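Local coordinates for luciferase-like enzymeAMP-CoA-ligase (Zophobas atratus, PDB 4W8O), which probably activates carboxylic acids with ATP as an adenylate-forming AMP/CoA-ligase of the ANL superfamily, related to beetle luciferases although its mealworm source does not glow, at residues Ile35-Asp41 and Ser242-Arg248; Arg54-Val58 and Leu81-Pro86; Cys76-Ser80 and His221-Met225; Leu104-Gln110 and Leu130-Ser134; Met250-Leu256 and Gln276-Pro281. All coordinates share one frame; numbering follows the deposited sequence.

Contact 1: Ile35-Asp41 and Ser242-Arg248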
# COMPACT_ATOMS: atom_id res chain seq x y z
N ILE A 35 7.76 -1.13 -18.77
CA ILE A 35 6.65 -1.99 -18.40
C ILE A 35 6.10 -1.55 -17.05
O ILE A 35 6.81 -1.59 -16.05
CB ILE A 35 7.05 -3.49 -18.28
CG1 ILE A 35 7.73 -4.00 -19.56
CG2 ILE A 35 5.82 -4.34 -17.96
CD1 ILE A 35 6.89 -3.91 -20.82
N CYS A 36 4.83 -1.14 -17.02
CA CYS A 36 4.19 -0.70 -15.78
C CYS A 36 3.81 -1.89 -14.89
O CYS A 36 4.17 -1.93 -13.71
CB CYS A 36 2.95 0.13 -16.11
SG CYS A 36 1.97 0.65 -14.68
N GLN A 37 3.08 -2.84 -15.47
CA GLN A 37 2.47 -3.94 -14.73
C GLN A 37 2.50 -5.24 -15.53
O GLN A 37 2.36 -5.25 -16.77
CB GLN A 37 1.03 -3.58 -14.34
CG GLN A 37 0.13 -3.18 -15.49
CD GLN A 37 -1.33 -2.98 -15.08
OE1 GLN A 37 -1.68 -3.02 -13.91
NE2 GLN A 37 -2.19 -2.76 -16.06
N ILE A 38 2.66 -6.34 -14.80
CA ILE A 38 2.66 -7.69 -15.34
C ILE A 38 1.74 -8.56 -14.49
O ILE A 38 1.93 -8.66 -13.28
CB ILE A 38 4.07 -8.33 -15.33
CG1 ILE A 38 5.06 -7.50 -16.16
CG2 ILE A 38 4.01 -9.76 -15.85
CD1 ILE A 38 6.46 -8.10 -16.21
N ASP A 39 0.74 -9.17 -15.13
CA ASP A 39 -0.03 -10.25 -14.54
C ASP A 39 0.76 -11.56 -14.60
O ASP A 39 0.84 -12.22 -15.64
CB ASP A 39 -1.36 -10.41 -15.29
CG ASP A 39 -2.32 -11.36 -14.59
OD1 ASP A 39 -1.86 -12.36 -14.00
OD2 ASP A 39 -3.53 -11.11 -14.65
N GLY A 40 1.34 -11.95 -13.46
CA GLY A 40 2.12 -13.18 -13.37
C GLY A 40 1.36 -14.46 -13.68
O GLY A 40 1.96 -15.45 -14.10
N ASP A 41 0.05 -14.46 -13.47
CA ASP A 41 -0.76 -15.65 -13.74
C ASP A 41 -1.01 -15.84 -15.23
O ASP A 41 -0.90 -16.95 -15.74
CB ASP A 41 -2.10 -15.56 -13.01
CG ASP A 41 -1.96 -15.67 -11.51
OD1 ASP A 41 -1.16 -16.50 -11.04
OD2 ASP A 41 -2.66 -14.95 -10.79
N SER A 242 9.56 1.60 -12.27
CA SER A 242 9.75 0.18 -12.06
C SER A 242 8.52 -0.61 -12.49
O SER A 242 7.50 -0.03 -12.89
CB SER A 242 10.03 -0.09 -10.58
OG SER A 242 11.19 0.61 -10.16
N THR A 243 8.61 -1.93 -12.41
CA THR A 243 7.54 -2.82 -12.84
C THR A 243 6.90 -3.48 -11.63
O THR A 243 7.60 -4.01 -10.77
CB THR A 243 8.09 -3.90 -13.79
OG1 THR A 243 8.64 -3.26 -14.94
CG2 THR A 243 6.99 -4.87 -14.23
N ARG A 244 5.57 -3.44 -11.57
CA ARG A 244 4.81 -4.16 -10.55
C ARG A 244 4.31 -5.49 -11.11
O ARG A 244 3.65 -5.52 -12.16
CB ARG A 244 3.62 -3.32 -10.07
CG ARG A 244 2.89 -3.88 -8.86
CD ARG A 244 1.89 -2.88 -8.28
NE ARG A 244 0.88 -2.50 -9.27
CZ ARG A 244 -0.20 -3.21 -9.59
NH1 ARG A 244 -0.47 -4.36 -8.99
NH2 ARG A 244 -1.04 -2.75 -10.51
N VAL A 245 4.63 -6.58 -10.41
CA VAL A 245 4.13 -7.90 -10.78
C VAL A 245 3.15 -8.41 -9.71
O VAL A 245 3.37 -8.24 -8.52
CB VAL A 245 5.29 -8.90 -10.96
CG1 VAL A 245 4.79 -10.19 -11.61
CG2 VAL A 245 6.40 -8.28 -11.80
N PHE A 246 2.05 -8.99 -10.15
CA PHE A 246 1.07 -9.55 -9.23
C PHE A 246 0.67 -10.97 -9.62
O PHE A 246 0.81 -11.38 -10.77
CB PHE A 246 -0.17 -8.64 -9.10
CG PHE A 246 -0.88 -8.41 -10.41
CD1 PHE A 246 -1.86 -9.29 -10.84
CD2 PHE A 246 -0.57 -7.31 -11.20
CE1 PHE A 246 -2.51 -9.09 -12.04
CE2 PHE A 246 -1.23 -7.10 -12.40
CZ PHE A 246 -2.19 -7.99 -12.82
N ALA A 247 0.19 -11.71 -8.63
CA ALA A 247 -0.39 -13.02 -8.83
C ALA A 247 -1.49 -13.20 -7.79
O ALA A 247 -1.42 -12.64 -6.69
CB ALA A 247 0.68 -14.10 -8.71
N ARG A 248 -2.51 -13.98 -8.15
CA ARG A 248 -3.70 -14.10 -7.33
C ARG A 248 -3.41 -14.81 -6.02
O ARG A 248 -3.88 -14.38 -4.97
CB ARG A 248 -4.79 -14.85 -8.08
CG ARG A 248 -6.18 -14.39 -7.67
CD ARG A 248 -6.58 -13.14 -8.44
NE ARG A 248 -7.10 -13.47 -9.77
CZ ARG A 248 -8.31 -13.98 -10.00
NH1 ARG A 248 -8.69 -14.25 -11.25
NH2 ARG A 248 -9.14 -14.22 -9.00
O HOH W 1 -1.04 -0.70 -12.38
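T243 opens the parallel pairing of strands 35-39 and 243-246: its OG1 donates to I35 O at 2.7 Å, while its methyl CG2 packs on CG1 and CD1 of I38. R244 N then bonds to C36 O almost straight, at 175°, and R244 O receives I38 N. The R244 side chain runs alongside Q37 and bends at chi3, and one water joins the two ends, donating to Q37 OE1 at 2.9 Å and accepting from R244 NH2 at 2.8 Å. The other amide atom, Q37 NE2, bonds to L81 O and E46 OE1. V245 points to the face that carries I38, opposite Q37 and F246, with CG1 4.2 Å from I38 CB. At F246, N bonds to I38 O and O accepts from G40 N. With CG held between backbone N and carbonyl carbon (chi1 59°), the ring leans toward the neighbouring strand, and D39 CA lies over one face, a CH-pi contact 3.9 Å from the centroid. Beyond the strand, R248 N donates to the syn side of D41 OD2 at 2.8 Å. The pairing is thus mainly backbone bonding, extended at either end by the side-chain oxygens T243 OG1 and D41 OD2.

Contact 2: Arg54-Val58 and Leu81-Pro86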
# COMPACT_ATOMS: atom_id res chain seq x y z
N ARG A 54 -5.32 4.41 -21.48
CA ARG A 54 -6.57 3.82 -21.01
C ARG A 54 -7.14 4.60 -19.83
O ARG A 54 -8.34 4.87 -19.79
CB ARG A 54 -6.38 2.34 -20.66
CG ARG A 54 -5.99 1.48 -21.85
CD ARG A 54 -6.39 0.02 -21.66
NE ARG A 54 -5.71 -0.60 -20.52
CZ ARG A 54 -6.22 -1.54 -19.73
NH1 ARG A 54 -7.46 -1.99 -19.90
NH2 ARG A 54 -5.50 -2.02 -18.72
N SER A 55 -6.28 5.00 -18.89
CA SER A 55 -6.72 5.77 -17.73
C SER A 55 -7.23 7.16 -18.13
O SER A 55 -8.18 7.65 -17.53
CB SER A 55 -5.59 5.89 -16.70
OG SER A 55 -4.45 6.54 -17.24
N THR A 56 -6.60 7.78 -19.12
CA THR A 56 -7.06 9.09 -19.62
C THR A 56 -8.48 8.96 -20.17
O THR A 56 -9.35 9.79 -19.88
CB THR A 56 -6.09 9.66 -20.67
OG1 THR A 56 -4.81 9.89 -20.07
CG2 THR A 56 -6.62 10.97 -21.26
N ARG A 57 -8.73 7.90 -20.93
CA ARG A 57 -10.05 7.65 -21.51
C ARG A 57 -11.10 7.37 -20.44
O ARG A 57 -12.20 7.90 -20.52
CB ARG A 57 -9.99 6.49 -22.51
CG ARG A 57 -9.29 6.86 -23.80
CD ARG A 57 -9.07 5.63 -24.65
NE ARG A 57 -8.30 5.94 -25.85
CZ ARG A 57 -7.92 5.02 -26.74
NH1 ARG A 57 -8.22 3.74 -26.56
NH2 ARG A 57 -7.22 5.39 -27.80
N VAL A 58 -10.74 6.57 -19.44
CA VAL A 58 -11.64 6.33 -18.32
C VAL A 58 -11.96 7.64 -17.59
O VAL A 58 -13.12 7.88 -17.25
CB VAL A 58 -11.07 5.28 -17.34
CG1 VAL A 58 -11.93 5.18 -16.09
CG2 VAL A 58 -10.98 3.92 -18.00
N LEU A 81 -4.90 -6.65 -14.77
CA LEU A 81 -4.38 -5.54 -15.58
C LEU A 81 -5.36 -4.37 -15.67
O LEU A 81 -4.98 -3.30 -16.16
CB LEU A 81 -4.00 -6.02 -16.99
CG LEU A 81 -2.79 -6.96 -17.09
CD1 LEU A 81 -2.62 -7.33 -18.55
CD2 LEU A 81 -1.52 -6.33 -16.55
N ASP A 82 -6.59 -4.54 -15.19
CA ASP A 82 -7.59 -3.47 -15.27
C ASP A 82 -7.94 -2.80 -13.93
O ASP A 82 -8.42 -1.67 -13.94
CB ASP A 82 -8.87 -3.99 -15.91
CG ASP A 82 -8.67 -4.45 -17.35
OD1 ASP A 82 -7.69 -4.05 -18.00
OD2 ASP A 82 -9.50 -5.23 -17.83
N ASN A 83 -7.71 -3.48 -12.81
CA ASN A 83 -8.29 -3.01 -11.55
C ASN A 83 -7.77 -1.64 -11.09
O ASN A 83 -8.52 -0.89 -10.46
CB ASN A 83 -8.16 -4.05 -10.43
CG ASN A 83 -6.77 -4.10 -9.83
OD1 ASN A 83 -5.81 -4.41 -10.52
ND2 ASN A 83 -6.67 -3.83 -8.54
N SER A 84 -6.52 -1.32 -11.41
CA SER A 84 -5.97 -0.01 -11.04
C SER A 84 -6.27 1.11 -12.06
O SER A 84 -6.10 2.29 -11.75
CB SER A 84 -4.46 -0.11 -10.77
OG SER A 84 -3.74 -0.34 -11.97
N ILE A 85 -6.73 0.77 -13.26
CA ILE A 85 -6.92 1.78 -14.32
C ILE A 85 -7.94 2.86 -13.93
O ILE A 85 -7.65 4.05 -14.06
CB ILE A 85 -7.32 1.15 -15.68
CG1 ILE A 85 -6.25 0.16 -16.16
CG2 ILE A 85 -7.56 2.22 -16.74
CD1 ILE A 85 -4.84 0.72 -16.23
N PRO A 86 -9.13 2.45 -13.45
CA PRO A 86 -10.12 3.46 -13.03
C PRO A 86 -9.78 4.17 -11.71
O PRO A 86 -10.30 5.26 -11.45
CB PRO A 86 -11.43 2.66 -12.93
CG PRO A 86 -11.03 1.24 -12.78
CD PRO A 86 -9.64 1.07 -13.32
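Helix 48-64 meets the type I turn D82-I85 and the residues after it, with the S55 and I85 CA atoms 5.3 Å apart. R54 reaches beyond this close point, its chain bent at chi3 (-63°), and grips D82 end-on: NH1 at 2.8 Å and NH2 at 3.1 Å both bond to the single oxygen OD1. That oxygen lies in the guanidinium plane, yet the carboxylate is turned 57° against it, so NH1 meets OD1 from above the carboxylate plane and NH2 nearly in line with its C-O bond. NH2 also makes a weak bond to L81 O at 2.9 Å and has a second acidic partner in E46, so two carboxylates share the guanidinium charge. I85 lies across the guanidinium, with CG1 over one face, 3.4 Å from R54 NH2. Its other branch, CG2, faces the helix backbone at S55 and comes 4.0 Å from V58 CG2, while V58 CG1 packs against P86 CB at 4.1 Å. F156 of helix 156-159 touches R54, D82, I85 and P86. A two-nitrogen salt bridge thus stands beside apolar contacts, joining helix 48-64 to the start of helix 85-92, across the connection that follows strand 72-76 in this alpha/beta fold.

Contact 3: Cys76-Ser80 and His221-Met225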
# COMPACT_ATOMS: atom_id res chain seq x y z
N CYS A 76 -13.82 -2.84 -5.71
CA CYS A 76 -13.83 -4.18 -5.12
C CYS A 76 -13.38 -5.23 -6.14
O CYS A 76 -14.19 -5.77 -6.90
CB CYS A 76 -15.20 -4.53 -4.57
SG CYS A 76 -15.17 -6.02 -3.56
N SER A 77 -12.08 -5.52 -6.14
CA SER A 77 -11.52 -6.43 -7.12
C SER A 77 -10.18 -6.98 -6.66
O SER A 77 -9.42 -6.28 -5.98
CB SER A 77 -11.34 -5.71 -8.46
OG SER A 77 -10.68 -6.52 -9.42
N THR A 78 -9.90 -8.23 -7.02
CA THR A 78 -8.56 -8.77 -6.96
C THR A 78 -7.69 -8.04 -7.98
O THR A 78 -8.18 -7.23 -8.78
CB THR A 78 -8.55 -10.28 -7.25
OG1 THR A 78 -9.31 -10.56 -8.43
CG2 THR A 78 -9.13 -11.07 -6.09
N ASN A 79 -6.40 -8.32 -7.96
CA ASN A 79 -5.46 -7.67 -8.88
C ASN A 79 -5.59 -8.22 -10.30
O ASN A 79 -5.72 -9.43 -10.51
CB ASN A 79 -4.03 -7.82 -8.37
CG ASN A 79 -3.76 -7.00 -7.12
OD1 ASN A 79 -4.17 -5.85 -7.01
ND2 ASN A 79 -3.03 -7.58 -6.18
N SER A 80 -5.59 -7.31 -11.26
CA SER A 80 -5.66 -7.65 -12.69
C SER A 80 -4.99 -6.53 -13.46
O SER A 80 -4.57 -5.54 -12.86
CB SER A 80 -7.11 -7.80 -13.14
OG SER A 80 -7.75 -6.53 -13.21
N HIS A 221 3.97 -8.93 -5.78
CA HIS A 221 3.18 -9.00 -4.56
C HIS A 221 1.86 -9.70 -4.81
O HIS A 221 1.45 -9.90 -5.95
CB HIS A 221 2.95 -7.60 -4.00
CG HIS A 221 1.95 -6.80 -4.78
ND1 HIS A 221 0.69 -6.54 -4.30
CD2 HIS A 221 2.03 -6.25 -6.01
CE1 HIS A 221 0.03 -5.84 -5.21
NE2 HIS A 221 0.81 -5.65 -6.25
N PHE A 222 1.22 -10.08 -3.72
CA PHE A 222 -0.04 -10.81 -3.77
C PHE A 222 -1.20 -10.04 -3.16
O PHE A 222 -2.35 -10.34 -3.46
CB PHE A 222 0.12 -12.15 -3.03
CG PHE A 222 1.26 -12.98 -3.56
CD1 PHE A 222 1.09 -13.78 -4.68
CD2 PHE A 222 2.50 -12.96 -2.95
CE1 PHE A 222 2.14 -14.53 -5.19
CE2 PHE A 222 3.55 -13.71 -3.45
CZ PHE A 222 3.37 -14.49 -4.57
N THR A 223 -0.90 -9.08 -2.29
CA THR A 223 -1.92 -8.31 -1.59
C THR A 223 -2.75 -7.48 -2.55
O THR A 223 -2.23 -6.92 -3.50
CB THR A 223 -1.31 -7.33 -0.56
OG1 THR A 223 -0.19 -6.65 -1.15
CG2 THR A 223 -0.87 -8.07 0.70
N THR A 224 -4.04 -7.39 -2.26
CA THR A 224 -4.96 -6.57 -3.03
C THR A 224 -4.81 -5.11 -2.63
O THR A 224 -4.10 -4.80 -1.66
CB THR A 224 -6.42 -7.00 -2.78
OG1 THR A 224 -6.71 -6.89 -1.38
CG2 THR A 224 -6.64 -8.43 -3.25
N MET A 225 -5.48 -4.23 -3.37
CA MET A 225 -5.36 -2.78 -3.16
C MET A 225 -6.11 -2.30 -1.92
O MET A 225 -6.01 -1.14 -1.53
CB MET A 225 -5.82 -2.02 -4.40
CG MET A 225 -4.96 -2.26 -5.64
SD MET A 225 -3.27 -1.66 -5.45
CE MET A 225 -2.47 -2.47 -6.83
O HOH W 2 -6.75 -5.40 -5.68
O HOH W 3 -2.84 -10.40 -6.17
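N79 spans two loops of the alpha/beta core, each following the C-terminal end of a parallel strand, 72-76 and 218-221, in a different sheet, and its amide is the main link between them. CG lies anti to the carbonyl carbon (chi1 -70°), which carries the amide across to the backbone of 222-225. There ND2 donates to T223 O at 2.9 Å, with an N-H...O angle of 155°; the acceptor lies in the amide plane, but the donor stands 49° out of the carbonyl plane. A water takes the other ND2 hydrogen at 2.8 Å and donates in turn to F222 O, so ND2 serves two neighbouring carbonyls, one directly and one through water. On the far side of the amide, OD1 lies against CG and CE of M225, whose chain bends at chi2 and crosses the asparagine at about a right angle. An alanine in place of N79 would probably leave T223 O without this donor and the water with a partner missing, opening a gap beside M225. H221 brings CE1 to 3.7 Å from ND2, while its NE2 bonds to R244. The T224 methyl CG2 rests 4.2 Å from T78 CA, and T78 OG1 bonds outward to E124. A second water ties the loops together by donating to N79 OD1 and S77 O and accepting from M225 N at 2.9 Å.

Contact 4: Leu104-Gln110 and Leu130-Ser134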
# COMPACT_ATOMS: atom_id res chain seq x y z
N LEU A 104 -14.22 -9.97 2.33
CA LEU A 104 -15.00 -9.55 3.50
C LEU A 104 -16.47 -9.95 3.37
O LEU A 104 -17.01 -10.03 2.27
CB LEU A 104 -14.89 -8.05 3.70
CG LEU A 104 -13.54 -7.55 4.20
CD1 LEU A 104 -13.39 -6.06 3.91
CD2 LEU A 104 -13.35 -7.83 5.68
N SER A 105 -17.10 -10.19 4.51
CA SER A 105 -18.51 -10.55 4.57
C SER A 105 -19.38 -9.39 4.12
O SER A 105 -18.94 -8.24 4.06
CB SER A 105 -18.91 -10.93 5.99
OG SER A 105 -18.95 -9.79 6.83
N VAL A 106 -20.64 -9.71 3.84
CA VAL A 106 -21.65 -8.72 3.50
C VAL A 106 -21.79 -7.70 4.62
O VAL A 106 -21.84 -6.50 4.35
CB VAL A 106 -23.04 -9.35 3.24
CG1 VAL A 106 -24.12 -8.28 3.14
CG2 VAL A 106 -23.01 -10.20 1.97
N ARG A 107 -21.84 -8.15 5.87
CA ARG A 107 -22.01 -7.21 6.96
C ARG A 107 -20.82 -6.26 7.09
O ARG A 107 -20.99 -5.09 7.40
CB ARG A 107 -22.26 -7.90 8.30
CG ARG A 107 -22.92 -6.93 9.28
CD ARG A 107 -23.06 -7.45 10.69
NE ARG A 107 -24.13 -8.44 10.84
CZ ARG A 107 -23.98 -9.76 10.77
NH1 ARG A 107 -22.79 -10.30 10.52
NH2 ARG A 107 -25.04 -10.55 10.93
N ASN A 108 -19.61 -6.76 6.86
CA ASN A 108 -18.44 -5.89 6.94
C ASN A 108 -18.42 -4.89 5.80
O ASN A 108 -18.15 -3.70 6.01
CB ASN A 108 -17.15 -6.72 6.97
CG ASN A 108 -16.98 -7.48 8.27
OD1 ASN A 108 -17.40 -7.03 9.33
ND2 ASN A 108 -16.36 -8.64 8.19
N ILE A 109 -18.74 -5.35 4.59
CA ILE A 109 -18.75 -4.46 3.42
C ILE A 109 -19.79 -3.37 3.61
O ILE A 109 -19.53 -2.19 3.33
CB ILE A 109 -19.00 -5.23 2.11
CG1 ILE A 109 -17.85 -6.20 1.82
CG2 ILE A 109 -19.19 -4.27 0.96
CD1 ILE A 109 -16.60 -5.57 1.23
N GLN A 110 -20.97 -3.75 4.10
CA GLN A 110 -22.04 -2.80 4.41
C GLN A 110 -21.57 -1.65 5.28
O GLN A 110 -21.88 -0.49 5.02
CB GLN A 110 -23.18 -3.48 5.16
CG GLN A 110 -24.17 -4.19 4.28
CD GLN A 110 -25.34 -4.73 5.06
OE1 GLN A 110 -25.74 -4.16 6.07
NE2 GLN A 110 -25.92 -5.83 4.58
N LEU A 130 -21.97 -9.82 -3.81
CA LEU A 130 -21.54 -9.28 -2.53
C LEU A 130 -21.83 -7.78 -2.43
O LEU A 130 -22.44 -7.31 -1.48
CB LEU A 130 -20.05 -9.55 -2.34
CG LEU A 130 -19.36 -8.96 -1.12
CD1 LEU A 130 -19.91 -9.57 0.17
CD2 LEU A 130 -17.86 -9.20 -1.23
N ILE A 131 -21.40 -7.03 -3.44
CA ILE A 131 -21.62 -5.59 -3.48
C ILE A 131 -23.11 -5.23 -3.59
O ILE A 131 -23.58 -4.35 -2.88
CB ILE A 131 -20.83 -4.92 -4.64
CG1 ILE A 131 -19.32 -5.05 -4.44
CG2 ILE A 131 -21.20 -3.46 -4.77
CD1 ILE A 131 -18.82 -4.57 -3.09
N GLU A 132 -23.83 -5.90 -4.49
CA GLU A 132 -25.28 -5.68 -4.63
C GLU A 132 -26.01 -5.89 -3.30
O GLU A 132 -26.83 -5.07 -2.90
CB GLU A 132 -25.86 -6.61 -5.71
CG GLU A 132 -25.48 -6.25 -7.15
CD GLU A 132 -26.00 -7.25 -8.19
OE1 GLU A 132 -26.15 -8.45 -7.87
OE2 GLU A 132 -26.27 -6.84 -9.33
N LYS A 133 -25.70 -6.99 -2.62
CA LYS A 133 -26.33 -7.30 -1.33
C LYS A 133 -25.98 -6.26 -0.27
O LYS A 133 -26.84 -5.85 0.52
CB LYS A 133 -25.92 -8.68 -0.85
CG LYS A 133 -26.55 -9.82 -1.62
CD LYS A 133 -26.00 -11.16 -1.19
CE LYS A 133 -26.58 -12.29 -2.03
NZ LYS A 133 -25.87 -13.57 -1.76
N SER A 134 -24.72 -5.85 -0.25
CA SER A 134 -24.25 -4.89 0.75
C SER A 134 -24.93 -3.54 0.57
O SER A 134 -25.36 -2.92 1.54
CB SER A 134 -22.73 -4.75 0.68
OG SER A 134 -22.08 -6.00 0.92
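The CD1 methyl of L130 packs 3.6 Å from L104 O. S105 follows as N-cap of helix 106-116, its OG accepting from N108 N at 3.1 Å. V106 sends its two branches to different partners: CG2 meets L130 CD1 at 3.6 Å, the two side chains sliding past each other in opposite directions, and CG1 lies near S134 OG. L130 reaches this place because its CG stands anti to the backbone N (chi1 175°), swinging the methyls toward the other helix. The segments 106-110 and 130-134 of helices 106-116 and 128-138 cross at -64°, their axes 8.9 Å apart, as successive helices joined through strand 120-124 of the eight-stranded sheet. Further along, I109 points into the interface, and its CG2 touches both I131 CD1, at 4.1 Å, and S134 OG, at 3.4 Å. The serine hydroxyl is turned back on its own helix, where OG donates to L130 O at 2.8 Å; S134 N reaches the same oxygen from the opposite face of the carbonyl plane. I131 also leans on I121 and V123 of that strand. Q110, chain extended beyond CG, lays its CG against S134 O at 3.2 Å, with S134 CB alongside.

Contact 5: Met250-Leu256 and Gln276-Pro281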
# COMPACT_ATOMS: atom_id res chain seq x y z
N MET A 250 -0.44 -17.09 -3.59
CA MET A 250 0.94 -17.42 -3.33
C MET A 250 1.08 -18.94 -3.31
O MET A 250 0.39 -19.62 -2.56
CB MET A 250 1.34 -16.82 -1.99
CG MET A 250 2.83 -16.74 -1.77
SD MET A 250 3.53 -18.36 -1.41
CE MET A 250 5.26 -17.90 -1.36
N GLU A 251 1.95 -19.45 -4.18
CA GLU A 251 2.40 -20.83 -4.14
C GLU A 251 3.91 -20.83 -4.27
O GLU A 251 4.45 -20.06 -5.07
CB GLU A 251 1.79 -21.67 -5.26
CG GLU A 251 0.44 -22.27 -4.93
CD GLU A 251 -0.72 -21.45 -5.46
OE1 GLU A 251 -0.79 -21.25 -6.70
OE2 GLU A 251 -1.58 -21.03 -4.65
N GLY A 252 4.58 -21.69 -3.51
CA GLY A 252 6.03 -21.73 -3.47
C GLY A 252 6.67 -21.90 -4.83
O GLY A 252 7.49 -21.08 -5.26
N GLU A 253 6.29 -22.97 -5.52
CA GLU A 253 6.85 -23.33 -6.81
C GLU A 253 6.63 -22.24 -7.85
O GLU A 253 7.57 -21.81 -8.54
CB GLU A 253 6.20 -24.62 -7.29
CG GLU A 253 6.97 -25.32 -8.39
CD GLU A 253 8.01 -26.28 -7.84
OE1 GLU A 253 9.07 -26.43 -8.49
OE2 GLU A 253 7.77 -26.90 -6.78
N LYS A 254 5.38 -21.79 -7.97
CA LYS A 254 5.03 -20.79 -8.98
C LYS A 254 5.74 -19.46 -8.71
O LYS A 254 6.09 -18.76 -9.64
CB LYS A 254 3.51 -20.60 -9.06
CG LYS A 254 2.76 -21.89 -9.35
CD LYS A 254 1.65 -21.74 -10.38
CE LYS A 254 1.25 -23.09 -10.96
NZ LYS A 254 0.42 -22.96 -12.19
N THR A 255 5.95 -19.14 -7.44
CA THR A 255 6.65 -17.91 -7.08
C THR A 255 8.11 -17.98 -7.55
O THR A 255 8.62 -17.02 -8.11
CB THR A 255 6.59 -17.63 -5.57
OG1 THR A 255 5.23 -17.48 -5.15
CG2 THR A 255 7.35 -16.36 -5.22
N LEU A 256 8.77 -19.12 -7.33
CA LEU A 256 10.14 -19.29 -7.80
C LEU A 256 10.22 -19.24 -9.32
O LEU A 256 11.13 -18.64 -9.89
CB LEU A 256 10.77 -20.58 -7.26
CG LEU A 256 10.92 -20.68 -5.74
CD1 LEU A 256 11.75 -21.91 -5.38
CD2 LEU A 256 11.55 -19.43 -5.14
N GLN A 276 6.18 -21.57 2.41
CA GLN A 276 5.95 -22.23 1.12
C GLN A 276 7.17 -22.14 0.19
O GLN A 276 7.38 -23.03 -0.64
CB GLN A 276 4.72 -21.67 0.43
CG GLN A 276 3.42 -21.98 1.15
CD GLN A 276 2.19 -21.69 0.31
OE1 GLN A 276 2.17 -21.96 -0.89
NE2 GLN A 276 1.15 -21.15 0.94
N LEU A 277 7.96 -21.08 0.33
CA LEU A 277 9.18 -20.91 -0.47
C LEU A 277 10.28 -21.87 -0.01
O LEU A 277 10.89 -22.54 -0.83
CB LEU A 277 9.71 -19.48 -0.40
CG LEU A 277 8.75 -18.38 -0.85
CD1 LEU A 277 9.32 -17.01 -0.52
CD2 LEU A 277 8.46 -18.52 -2.33
N THR A 278 10.51 -21.91 1.29
CA THR A 278 11.57 -22.73 1.87
C THR A 278 11.29 -24.24 1.82
O THR A 278 12.19 -25.03 1.99
CB THR A 278 11.86 -22.32 3.32
OG1 THR A 278 10.63 -22.25 4.04
CG2 THR A 278 12.55 -20.95 3.36
N ASN A 279 10.04 -24.63 1.58
CA ASN A 279 9.69 -26.04 1.42
C ASN A 279 9.63 -26.50 -0.03
O ASN A 279 9.26 -27.63 -0.31
CB ASN A 279 8.39 -26.33 2.15
CG ASN A 279 8.59 -26.44 3.65
OD1 ASN A 279 8.97 -27.49 4.15
ND2 ASN A 279 8.35 -25.35 4.36
N VAL A 280 10.00 -25.62 -0.97
CA VAL A 280 10.13 -26.05 -2.35
C VAL A 280 11.37 -26.94 -2.43
O VAL A 280 12.46 -26.51 -2.04
CB VAL A 280 10.28 -24.86 -3.33
CG1 VAL A 280 10.60 -25.36 -4.74
CG2 VAL A 280 9.02 -24.02 -3.34
N PRO A 281 11.21 -28.18 -2.91
CA PRO A 281 12.37 -29.07 -3.01
C PRO A 281 13.30 -28.68 -4.16
O PRO A 281 12.84 -28.19 -5.20
CB PRO A 281 11.73 -30.44 -3.25
CG PRO A 281 10.47 -30.14 -3.97
CD PRO A 281 9.99 -28.82 -3.44
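M250, just before helix 252-262, meets L277 of helix 274-278. From CB, CG stands anti to the backbone N (chi1 -164°), and the chain then bends at chi2. SD passes Q276, 4.0 Å from its CB, the two side chains running in opposite directions. Replacing Q276 by a glycine, which removes that CB, is likely to uncover M250 SD and leave the methionine freer to shift. The tip, CE, presses on L277 CD2 at 3.4 Å, tighter than usual carbon packing. L277 CD2 also takes T255 CG2 at 3.8 Å. Beside Q276, the backbones draw close: G252 CA makes a CA-H...O contact of 3.4 Å with Q276 O, where a side chain on G252 would clash. The arrangement joins the first turn of a helix, with E251 at its N-cap, to the short helix 274-278 that follows the next strand, 266-268, a helix-strand-helix succession of the alpha/beta fold. T255 OG1 turns back to E251 O at 2.7 Å, and F222 packs on M250 and T255. Next to the glycine, V280 CG2 touches G252 C at 3.5 Å, while V280 CG1 meets L256 CD1 tip to tip at 3.7 Å. E253 lies obliquely over V280 and carries its carboxylate on to R285 and Y286.

How the contacts relate
Contacts 1, 2 and 3 form a continuous group, with centres 11 to 15 Å apart. Contact 1 belongs to the nine-stranded mixed sheet; contact 3 links loops that follow strands 218-221 and 72-76 of that sheet and the eight-stranded one, and contact 2 packs helix 48-64 on the start of helix 85-92. Along the chain, contacts 2, 3 and 4 nest inside contact 1, and contacts 2 and 3 alternate. Contact 4, touching contact 3, packs helices beside the eight-stranded sheet. Contact 5 comes last, about 33 Å from contact 4 between centres; it touches contact 3 through F222 and follows contact 1 directly in the chain. All five lie in the AMP-binding region.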